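Putative pectin lyase (Geobacillus virus E2, PDB 7CHU) serves as a tailspike of a thermophilic deep-sea bacteriophage, probably recognising the host surface and perhaps cleaving its polysaccharide, as some pectin lyase-like tailspikes do. Local coordinates at residues A[287-292]-A[305-310]; A[301-306]-A[323-328]. All blocks are in the same frame, centred on the assembly; numbering follows the deposited sequence.

Interaction 1 of 2, residues A[287-292]-A[305-310]; sequences CKFHGK and PHMYLD
Phe289 and His306 approach to 6.5 Å between their CA atoms where strands 288-290 and 307-309, on different faces of the parallel beta-helix, meet across its interior. The joining is done by side chains. Met307 sends an extended chain inward, with CG anti to the backbone N (chi1 173°), and the bend at its last torsion turns the methyl CE to Phe289 CZ, 3.6 Å away, meeting the ring obliquely. Phe289 is itself one layer of an inner aromatic column: its ring stacks on Phe321 and meets Phe260 almost in parallel. At the root of this side chain, Phe289 CB packs 3.8 Å from His306 CD2. The imidazole then lies along the backbone as strand 288-290 ends, with the carbonyl oxygen of Phe289 close to the ring plane, 3.3 Å from His306 CD2. His306 NE2 passes Gly291 N at 3.6 Å without bonding to it, since its hydrogen bond goes to Tyr322 O; this and an edge-to-face contact with His267 help fix the ring's rotation. On the other side of the strand, His290 turns from the interior, and its ND1 donates to Gly291 O at 3.2 Å.

Interaction 2 of 2, residues A[301-306]-A[323-328]; sequences NPNTPH and QCNNDF
Two inverse gamma turns, centred on Asn303 and Asn325, stack in successive coils of the parallel beta-helix, at the corner that leads from one face into the next. The CA atoms of Asn303 and Asn325 are 5.0 Å apart, a spacing repeated by Pro305 with Asn326 and by His306 with Phe328, so the two corners follow nearly the same path. Asparagine amides tie them together. Asn325 ND2 reaches across to the carbonyl of Asn301 (3.2 Å to O), approaching tilted from the carbonyl plane. Asn326 ND2 gives a second bond to Asn303 OD1 at 3.0 Å, with the acceptor near its own amide plane; having CG anti to the backbone N in Asn303 (chi1 -176°) carries OD1 across to it. The other end of the Asn326 amide turns back on its own chain, where OD1 takes the N-H of Asp327 and is also bonded by Lys330. One water bridges the backbones, donating to Pro302 O and accepting from Asn325 N. The amides of Asn301 and Gln323 cross at about a right angle without bonding each other; Asn301 OD1 accepts from Asp293 N, while Gln323 NE2 gives to Asp293 O and its OE1 accepts from Asn345. On the inner side of the corner, His306 meets Cys324 and Phe328. Cys324 SG sits obliquely, 4.0 Å from the ring centroid. Phe328 turns its edge to the imidazole face, the planes at 75° and the centroids 5.3 Å apart. The closest atoms of this edge-to-face pair are Phe328 CD1 and His306 CD2, at 3.9 Å.

In the fold
Interactions 1 and 2 share Pro305 and His306, and their centres are about 7 Å apart. The chain leaves strand 288-290, loops out, returns through 301-306 and enters strand 307-309; interaction 1 crosses the interior within that coil, and interaction 2 lays its corner against the next one. Strands 288-290 and 320-324 are parallel neighbours on one face. The contacts also join directly: Met307 N probably hydrogen-bonds Phe328 O at 2.9 Å, and Lys292 N packs 3.0 Å from Asn301 OD1. The His306 side chain belongs to both contacts, one with strand 288-290 of its own coil and one with the next coil. Both contacts are mostly buried packing of the beta-helix.

Interaction 1 of 2, residues A[287-292]-A[305-310]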
ATOM      1  N   CYS A 287      -0.245   6.641  -5.494  1.00 13.52           N
ATOM      2  CA  CYS A 287      -0.520   8.042  -5.756  1.00 13.43           C
ATOM      3  C   CYS A 287      -1.069   8.256  -7.164  1.00 13.94           C
ATOM      4  O   CYS A 287      -0.867   7.445  -8.077  1.00 13.25           O
ATOM      5  CB  CYS A 287       0.731   8.894  -5.513  1.00 15.30           C
ATOM      6  SG  CYS A 287       1.290   8.887  -3.770  1.00 17.27           S
ATOM      7  N   LYS A 288      -1.831   9.339  -7.304  1.00 12.63           N
ATOM      8  CA  LYS A 288      -2.449   9.746  -8.567  1.00 14.10           C
ATOM      9  C   LYS A 288      -1.693  10.943  -9.146  1.00 14.75           C
ATOM     10  O   LYS A 288      -1.448  11.908  -8.426  1.00 13.10           O
ATOM     11  CB  LYS A 288      -3.914  10.133  -8.330  1.00 14.23           C
ATOM     12  CG  LYS A 288      -4.589  10.849  -9.511  1.00 16.38           C
ATOM     13  CD  LYS A 288      -6.058  11.094  -9.206  1.00 15.37           C
ATOM     14  CE  LYS A 288      -6.762  11.851 -10.298  1.00 18.16           C
ATOM     15  NZ  LYS A 288      -8.239  11.789 -10.133  1.00 19.92           N
ATOM     16  N   PHE A 289      -1.333  10.888 -10.442  1.00 12.60           N
ATOM     17  CA  PHE A 289      -0.667  11.986 -11.158  1.00 13.23           C
ATOM     18  C   PHE A 289      -1.472  12.271 -12.426  1.00 16.15           C
ATOM     19  O   PHE A 289      -1.349  11.554 -13.429  1.00 13.75           O
ATOM     20  CB  PHE A 289       0.784  11.648 -11.504  1.00 14.39           C
ATOM     21  CG  PHE A 289       1.646  11.333 -10.309  1.00 14.42           C
ATOM     22  CD1 PHE A 289       1.791  10.021  -9.868  1.00 14.59           C
ATOM     23  CD2 PHE A 289       2.297  12.339  -9.622  1.00 14.90           C
ATOM     24  CE1 PHE A 289       2.583   9.713  -8.741  1.00 14.03           C
ATOM     25  CE2 PHE A 289       3.106  12.052  -8.514  1.00 15.31           C
ATOM     26  CZ  PHE A 289       3.242  10.740  -8.057  1.00 13.85           C
ATOM     27  N   HIS A 290      -2.283  13.323 -12.389  1.00 14.31           N
ATOM     28  CA  HIS A 290      -3.329  13.556 -13.386  1.00 20.06           C
ATOM     29  C   HIS A 290      -3.118  14.919 -14.040  1.00 18.85           C
ATOM     30  O   HIS A 290      -2.974  15.920 -13.345  1.00 17.17           O
ATOM     31  CB  HIS A 290      -4.694  13.486 -12.693  1.00 19.04           C
ATOM     32  CG  HIS A 290      -5.867  13.355 -13.612  1.00 21.24           C
ATOM     33  ND1 HIS A 290      -6.311  14.389 -14.409  1.00 24.10           N
ATOM     34  CD2 HIS A 290      -6.757  12.346 -13.776  1.00 20.17           C
ATOM     35  CE1 HIS A 290      -7.400  14.007 -15.058  1.00 19.52           C
ATOM     36  NE2 HIS A 290      -7.689  12.772 -14.690  1.00 24.33           N
ATOM     37  N   GLY A 291      -3.137  14.966 -15.360  1.00 17.31           N
ATOM     38  CA  GLY A 291      -2.810  16.185 -16.055  1.00 17.08           C
ATOM     39  C   GLY A 291      -3.877  17.255 -15.945  1.00 19.21           C
ATOM     40  O   GLY A 291      -4.929  17.100 -15.315  1.00 19.04           O
ATOM     41  N   LYS A 292      -3.577  18.379 -16.590  1.00 15.85           N
ATOM     42  CA  LYS A 292      -4.363  19.597 -16.467  1.00 18.49           C
ATOM     43  C   LYS A 292      -5.544  19.625 -17.426  1.00 20.78           C
ATOM     44  O   LYS A 292      -6.622  20.098 -17.064  1.00 16.76           O
ATOM     45  CB  LYS A 292      -3.461  20.812 -16.720  1.00 18.10           C
ATOM     46  CG  LYS A 292      -4.166  22.148 -16.578  1.00 22.14           C
ATOM     47  CD  LYS A 292      -3.186  23.286 -16.743  1.00 24.92           C
ATOM     48  CE  LYS A 292      -3.893  24.594 -16.517  1.00 28.28           C
ATOM     49  NZ  LYS A 292      -2.916  25.669 -16.385  1.00 31.52           N
ATOM     50  N   PRO A 305       7.522  17.174 -16.961  1.00 12.82           N
ATOM     51  CA  PRO A 305       7.137  15.813 -16.581  1.00 15.64           C
ATOM     52  C   PRO A 305       6.206  15.819 -15.380  1.00 15.23           C
ATOM     53  O   PRO A 305       6.185  16.768 -14.587  1.00 16.11           O
ATOM     54  CB  PRO A 305       8.473  15.137 -16.262  1.00 14.75           C
ATOM     55  CG  PRO A 305       9.387  16.270 -15.902  1.00 17.59           C
ATOM     56  CD  PRO A 305       8.952  17.429 -16.749  1.00 15.61           C
ATOM     57  N   HIS A 306       5.378  14.770 -15.295  1.00 14.69           N
ATOM     58  CA  HIS A 306       4.537  14.598 -14.114  1.00 17.43           C
ATOM     59  C   HIS A 306       5.404  14.405 -12.887  1.00 13.33           C
ATOM     60  O   HIS A 306       5.118  14.968 -11.831  1.00 14.18           O
ATOM     61  CB  HIS A 306       3.568  13.410 -14.261  1.00 12.38           C
ATOM     62  CG  HIS A 306       2.286  13.743 -14.972  1.00 13.87           C
ATOM     63  ND1 HIS A 306       2.166  14.812 -15.831  1.00 20.58           N
ATOM     64  CD2 HIS A 306       1.062  13.154 -14.936  1.00 15.73           C
ATOM     65  CE1 HIS A 306       0.932  14.857 -16.308  1.00 22.96           C
ATOM     66  NE2 HIS A 306       0.238  13.869 -15.772  1.00 15.05           N
ATOM     67  N   MET A 307       6.483  13.633 -13.012  1.00 13.40           N
ATOM     68  CA  MET A 307       7.457  13.493 -11.931  1.00 15.55           C
ATOM     69  C   MET A 307       8.846  13.693 -12.514  1.00 17.36           C
ATOM     70  O   MET A 307       9.253  12.930 -13.397  1.00 15.67           O
ATOM     71  CB  MET A 307       7.355  12.115 -11.264  1.00 13.91           C
ATOM     72  CG  MET A 307       8.479  11.873 -10.241  1.00 15.53           C
ATOM     73  SD  MET A 307       8.398  10.268  -9.423  0.74 19.22           S
ATOM     74  CE  MET A 307       6.840  10.421  -8.555  1.00 19.24           C
ATOM     75  N   TYR A 308       9.584  14.700 -12.029  1.00 15.60           N
ATOM     76  CA  TYR A 308      11.008  14.831 -12.352  1.00 13.48           C
ATOM     77  C   TYR A 308      11.806  14.219 -11.213  1.00 12.86           C
ATOM     78  O   TYR A 308      11.766  14.725 -10.091  1.00 13.87           O
ATOM     79  CB  TYR A 308      11.435  16.285 -12.566  1.00 13.36           C
ATOM     80  CG  TYR A 308      12.923  16.411 -12.766  1.00 17.56           C
ATOM     81  CD1 TYR A 308      13.535  15.879 -13.907  1.00 17.70           C
ATOM     82  CD2 TYR A 308      13.728  17.039 -11.817  1.00 16.24           C
ATOM     83  CE1 TYR A 308      14.904  15.968 -14.103  1.00 20.88           C
ATOM     84  CE2 TYR A 308      15.099  17.139 -12.002  1.00 18.04           C
ATOM     85  CZ  TYR A 308      15.687  16.602 -13.147  1.00 22.65           C
ATOM     86  OH  TYR A 308      17.049  16.702 -13.331  1.00 19.39           O
ATOM     87  N   LEU A 309      12.496  13.114 -11.477  1.00 14.37           N
ATOM     88  CA  LEU A 309      13.128  12.317 -10.422  1.00 12.74           C
ATOM     89  C   LEU A 309      14.655  12.427 -10.486  1.00 16.37           C
ATOM     90  O   LEU A 309      15.342  11.497 -10.899  1.00 15.54           O
ATOM     91  CB  LEU A 309      12.662  10.878 -10.550  1.00 16.75           C
ATOM     92  CG  LEU A 309      13.097   9.832  -9.536  1.00 17.71           C
ATOM     93  CD1 LEU A 309      13.127  10.475  -8.175  1.00 22.00           C
ATOM     94  CD2 LEU A 309      12.129   8.612  -9.566  1.00 16.64           C
ATOM     95  N   ASP A 310      15.193  13.578 -10.041  1.00 19.33           N
ATOM     96  CA  ASP A 310      16.630  13.703  -9.765  1.00 19.42           C
ATOM     97  C   ASP A 310      16.877  13.200  -8.344  1.00 15.77           C
ATOM     98  O   ASP A 310      17.016  13.969  -7.382  1.00 18.94           O
ATOM     99  CB  ASP A 310      17.105  15.140  -9.958  1.00 18.31           C
ATOM    100  CG  ASP A 310      18.603  15.331  -9.669  1.00 19.21           C
ATOM    101  OD1 ASP A 310      19.407  14.360  -9.720  1.00 18.46           O
ATOM    102  OD2 ASP A 310      18.974  16.491  -9.385  1.00 21.19           O
TER

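Interaction 2 of 2, residues A[301-306]-A[323-328]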
ATOM      1  N   ASN A 301      -1.730  21.412 -21.576  1.00 24.60           N
ATOM      2  CA  ASN A 301      -0.966  20.757 -20.530  1.00 24.03           C
ATOM      3  C   ASN A 301       0.460  21.284 -20.506  1.00 24.45           C
ATOM      4  O   ASN A 301       1.082  21.450 -21.560  1.00 20.55           O
ATOM      5  CB  ASN A 301      -0.953  19.242 -20.739  1.00 20.65           C
ATOM      6  CG  ASN A 301      -2.334  18.634 -20.626  1.00 24.01           C
ATOM      7  OD1 ASN A 301      -2.856  18.469 -19.508  1.00 20.91           O
ATOM      8  ND2 ASN A 301      -2.948  18.300 -21.775  1.00 17.66           N
ATOM      9  N   PRO A 302       0.999  21.553 -19.322  1.00 22.10           N
ATOM     10  CA  PRO A 302       2.336  22.155 -19.258  1.00 21.82           C
ATOM     11  C   PRO A 302       3.393  21.187 -19.756  1.00 21.29           C
ATOM     12  O   PRO A 302       3.316  19.974 -19.531  1.00 17.68           O
ATOM     13  CB  PRO A 302       2.519  22.483 -17.768  1.00 24.13           C
ATOM     14  CG  PRO A 302       1.550  21.557 -17.042  1.00 22.85           C
ATOM     15  CD  PRO A 302       0.382  21.374 -17.994  1.00 22.54           C
ATOM     16  N   ASN A 303       4.380  21.744 -20.457  1.00 19.71           N
ATOM     17  CA  ASN A 303       5.487  20.981 -21.027  1.00 20.42           C
ATOM     18  C   ASN A 303       6.510  20.733 -19.925  1.00 16.67           C
ATOM     19  O   ASN A 303       7.519  21.425 -19.800  1.00 18.91           O
ATOM     20  CB  ASN A 303       6.094  21.732 -22.210  1.00 22.43           C
ATOM     21  CG  ASN A 303       7.195  20.950 -22.910  1.00 25.93           C
ATOM     22  OD1 ASN A 303       7.508  19.812 -22.551  1.00 21.97           O
ATOM     23  ND2 ASN A 303       7.801  21.576 -23.914  1.00 31.36           N
ATOM     24  N   THR A 304       6.241  19.706 -19.125  1.00 18.02           N
ATOM     25  CA  THR A 304       7.044  19.364 -17.961  1.00 16.16           C
ATOM     26  C   THR A 304       6.611  17.980 -17.487  1.00 16.67           C
ATOM     27  O   THR A 304       5.440  17.615 -17.642  1.00 15.75           O
ATOM     28  CB  THR A 304       6.866  20.426 -16.856  1.00 17.09           C
ATOM     29  OG1 THR A 304       7.836  20.244 -15.815  1.00 20.40           O
ATOM     30  CG2 THR A 304       5.452  20.390 -16.280  1.00 20.68           C
ATOM     31  N   PRO A 305       7.522  17.174 -16.961  1.00 12.82           N
ATOM     32  CA  PRO A 305       7.137  15.813 -16.581  1.00 15.64           C
ATOM     33  C   PRO A 305       6.206  15.819 -15.380  1.00 15.23           C
ATOM     34  O   PRO A 305       6.185  16.768 -14.587  1.00 16.11           O
ATOM     35  CB  PRO A 305       8.473  15.137 -16.262  1.00 14.75           C
ATOM     36  CG  PRO A 305       9.387  16.270 -15.902  1.00 17.59           C
ATOM     37  CD  PRO A 305       8.952  17.429 -16.749  1.00 15.61           C
ATOM     38  N   HIS A 306       5.378  14.770 -15.295  1.00 14.69           N
ATOM     39  CA  HIS A 306       4.537  14.598 -14.114  1.00 17.43           C
ATOM     40  C   HIS A 306       5.404  14.405 -12.887  1.00 13.33           C
ATOM     41  O   HIS A 306       5.118  14.968 -11.831  1.00 14.18           O
ATOM     42  CB  HIS A 306       3.568  13.410 -14.261  1.00 12.38           C
ATOM     43  CG  HIS A 306       2.286  13.743 -14.972  1.00 13.87           C
ATOM     44  ND1 HIS A 306       2.166  14.812 -15.831  1.00 20.58           N
ATOM     45  CD2 HIS A 306       1.062  13.154 -14.936  1.00 15.73           C
ATOM     46  CE1 HIS A 306       0.932  14.857 -16.308  1.00 22.96           C
ATOM     47  NE2 HIS A 306       0.238  13.869 -15.772  1.00 15.05           N
ATOM     48  N   GLN A 323      -2.173  11.717 -18.850  1.00 15.46           N
ATOM     49  CA  GLN A 323      -2.221  12.980 -19.579  1.00 14.95           C
ATOM     50  C   GLN A 323      -1.059  13.917 -19.235  1.00 18.97           C
ATOM     51  O   GLN A 323      -1.197  14.810 -18.388  1.00 17.90           O
ATOM     52  CB  GLN A 323      -3.563  13.672 -19.329  1.00 16.63           C
ATOM     53  CG  GLN A 323      -3.942  14.763 -20.343  1.00 15.55           C
ATOM     54  CD  GLN A 323      -4.501  14.194 -21.658  1.00 20.81           C
ATOM     55  OE1 GLN A 323      -4.374  13.001 -21.932  1.00 17.68           O
ATOM     56  NE2 GLN A 323      -5.080  15.059 -22.488  1.00 21.36           N
ATOM     57  N   CYS A 324       0.101  13.694 -19.876  1.00 13.82           N
ATOM     58  CA  CYS A 324       1.334  14.499 -19.678  1.00 15.67           C
ATOM     59  C   CYS A 324       1.982  14.970 -20.962  1.00 19.15           C
ATOM     60  O   CYS A 324       2.279  14.168 -21.840  1.00 15.11           O
ATOM     61  CB  CYS A 324       2.321  13.681 -18.844  1.00 17.96           C
ATOM     62  SG  CYS A 324       3.929  14.452 -18.571  1.00 18.34           S
ATOM     63  N   ASN A 325       2.229  16.272 -21.057  1.00 18.50           N
ATOM     64  CA  ASN A 325       2.907  16.827 -22.219  1.00 18.89           C
ATOM     65  C   ASN A 325       4.428  16.776 -22.047  1.00 20.61           C
ATOM     66  O   ASN A 325       5.108  17.796 -22.154  1.00 20.02           O
ATOM     67  CB  ASN A 325       2.435  18.268 -22.432  1.00 19.92           C
ATOM     68  CG  ASN A 325       2.968  18.882 -23.708  1.00 25.59           C
ATOM     69  OD1 ASN A 325       3.334  18.178 -24.651  1.00 20.98           O
ATOM     70  ND2 ASN A 325       3.009  20.209 -23.748  1.00 21.09           N
ATOM     71  N   ASN A 326       4.951  15.571 -21.833  1.00 17.97           N
ATOM     72  CA  ASN A 326       6.360  15.334 -21.503  1.00 18.24           C
ATOM     73  C   ASN A 326       6.521  13.854 -21.168  1.00 16.72           C
ATOM     74  O   ASN A 326       5.640  13.056 -21.481  1.00 20.74           O
ATOM     75  CB  ASN A 326       6.826  16.207 -20.332  1.00 18.83           C
ATOM     76  CG  ASN A 326       8.326  16.467 -20.358  1.00 18.53           C
ATOM     77  OD1 ASN A 326       9.122  15.618 -19.960  1.00 18.59           O
ATOM     78  ND2 ASN A 326       8.713  17.646 -20.834  1.00 17.81           N
ATOM     79  N   ASP A 327       7.654  13.463 -20.590  1.00 17.10           N
ATOM     80  CA  ASP A 327       7.763  12.127 -20.013  1.00 18.44           C
ATOM     81  C   ASP A 327       6.927  12.099 -18.743  1.00 14.79           C
ATOM     82  O   ASP A 327       6.872  13.089 -18.014  1.00 17.53           O
ATOM     83  CB  ASP A 327       9.213  11.770 -19.684  1.00 18.08           C
ATOM     84  CG  ASP A 327      10.158  12.039 -20.835  1.00 20.08           C
ATOM     85  OD1 ASP A 327       9.897  11.546 -21.954  1.00 17.04           O
ATOM     86  OD2 ASP A 327      11.167  12.743 -20.619  1.00 19.88           O
ATOM     87  N   PHE A 328       6.255  10.988 -18.478  1.00 12.67           N
ATOM     88  CA  PHE A 328       5.552  10.868 -17.222  1.00 15.57           C
ATOM     89  C   PHE A 328       6.530  10.865 -16.030  1.00 15.72           C
ATOM     90  O   PHE A 328       6.289  11.530 -15.022  1.00 17.35           O
ATOM     91  CB  PHE A 328       4.781   9.530 -17.163  1.00 14.14           C
ATOM     92  CG  PHE A 328       3.403   9.566 -17.780  1.00 16.05           C
ATOM     93  CD1 PHE A 328       2.460  10.495 -17.370  1.00 12.03           C
ATOM     94  CD2 PHE A 328       3.042   8.643 -18.757  1.00 16.25           C
ATOM     95  CE1 PHE A 328       1.195  10.519 -17.933  1.00 13.53           C
ATOM     96  CE2 PHE A 328       1.779   8.663 -19.323  1.00 14.79           C
ATOM     97  CZ  PHE A 328       0.855   9.603 -18.910  1.00 16.90           C
TER
HETATM   98  O   HOH W   1       1.747  17.886 -18.570  1.00 19.62           O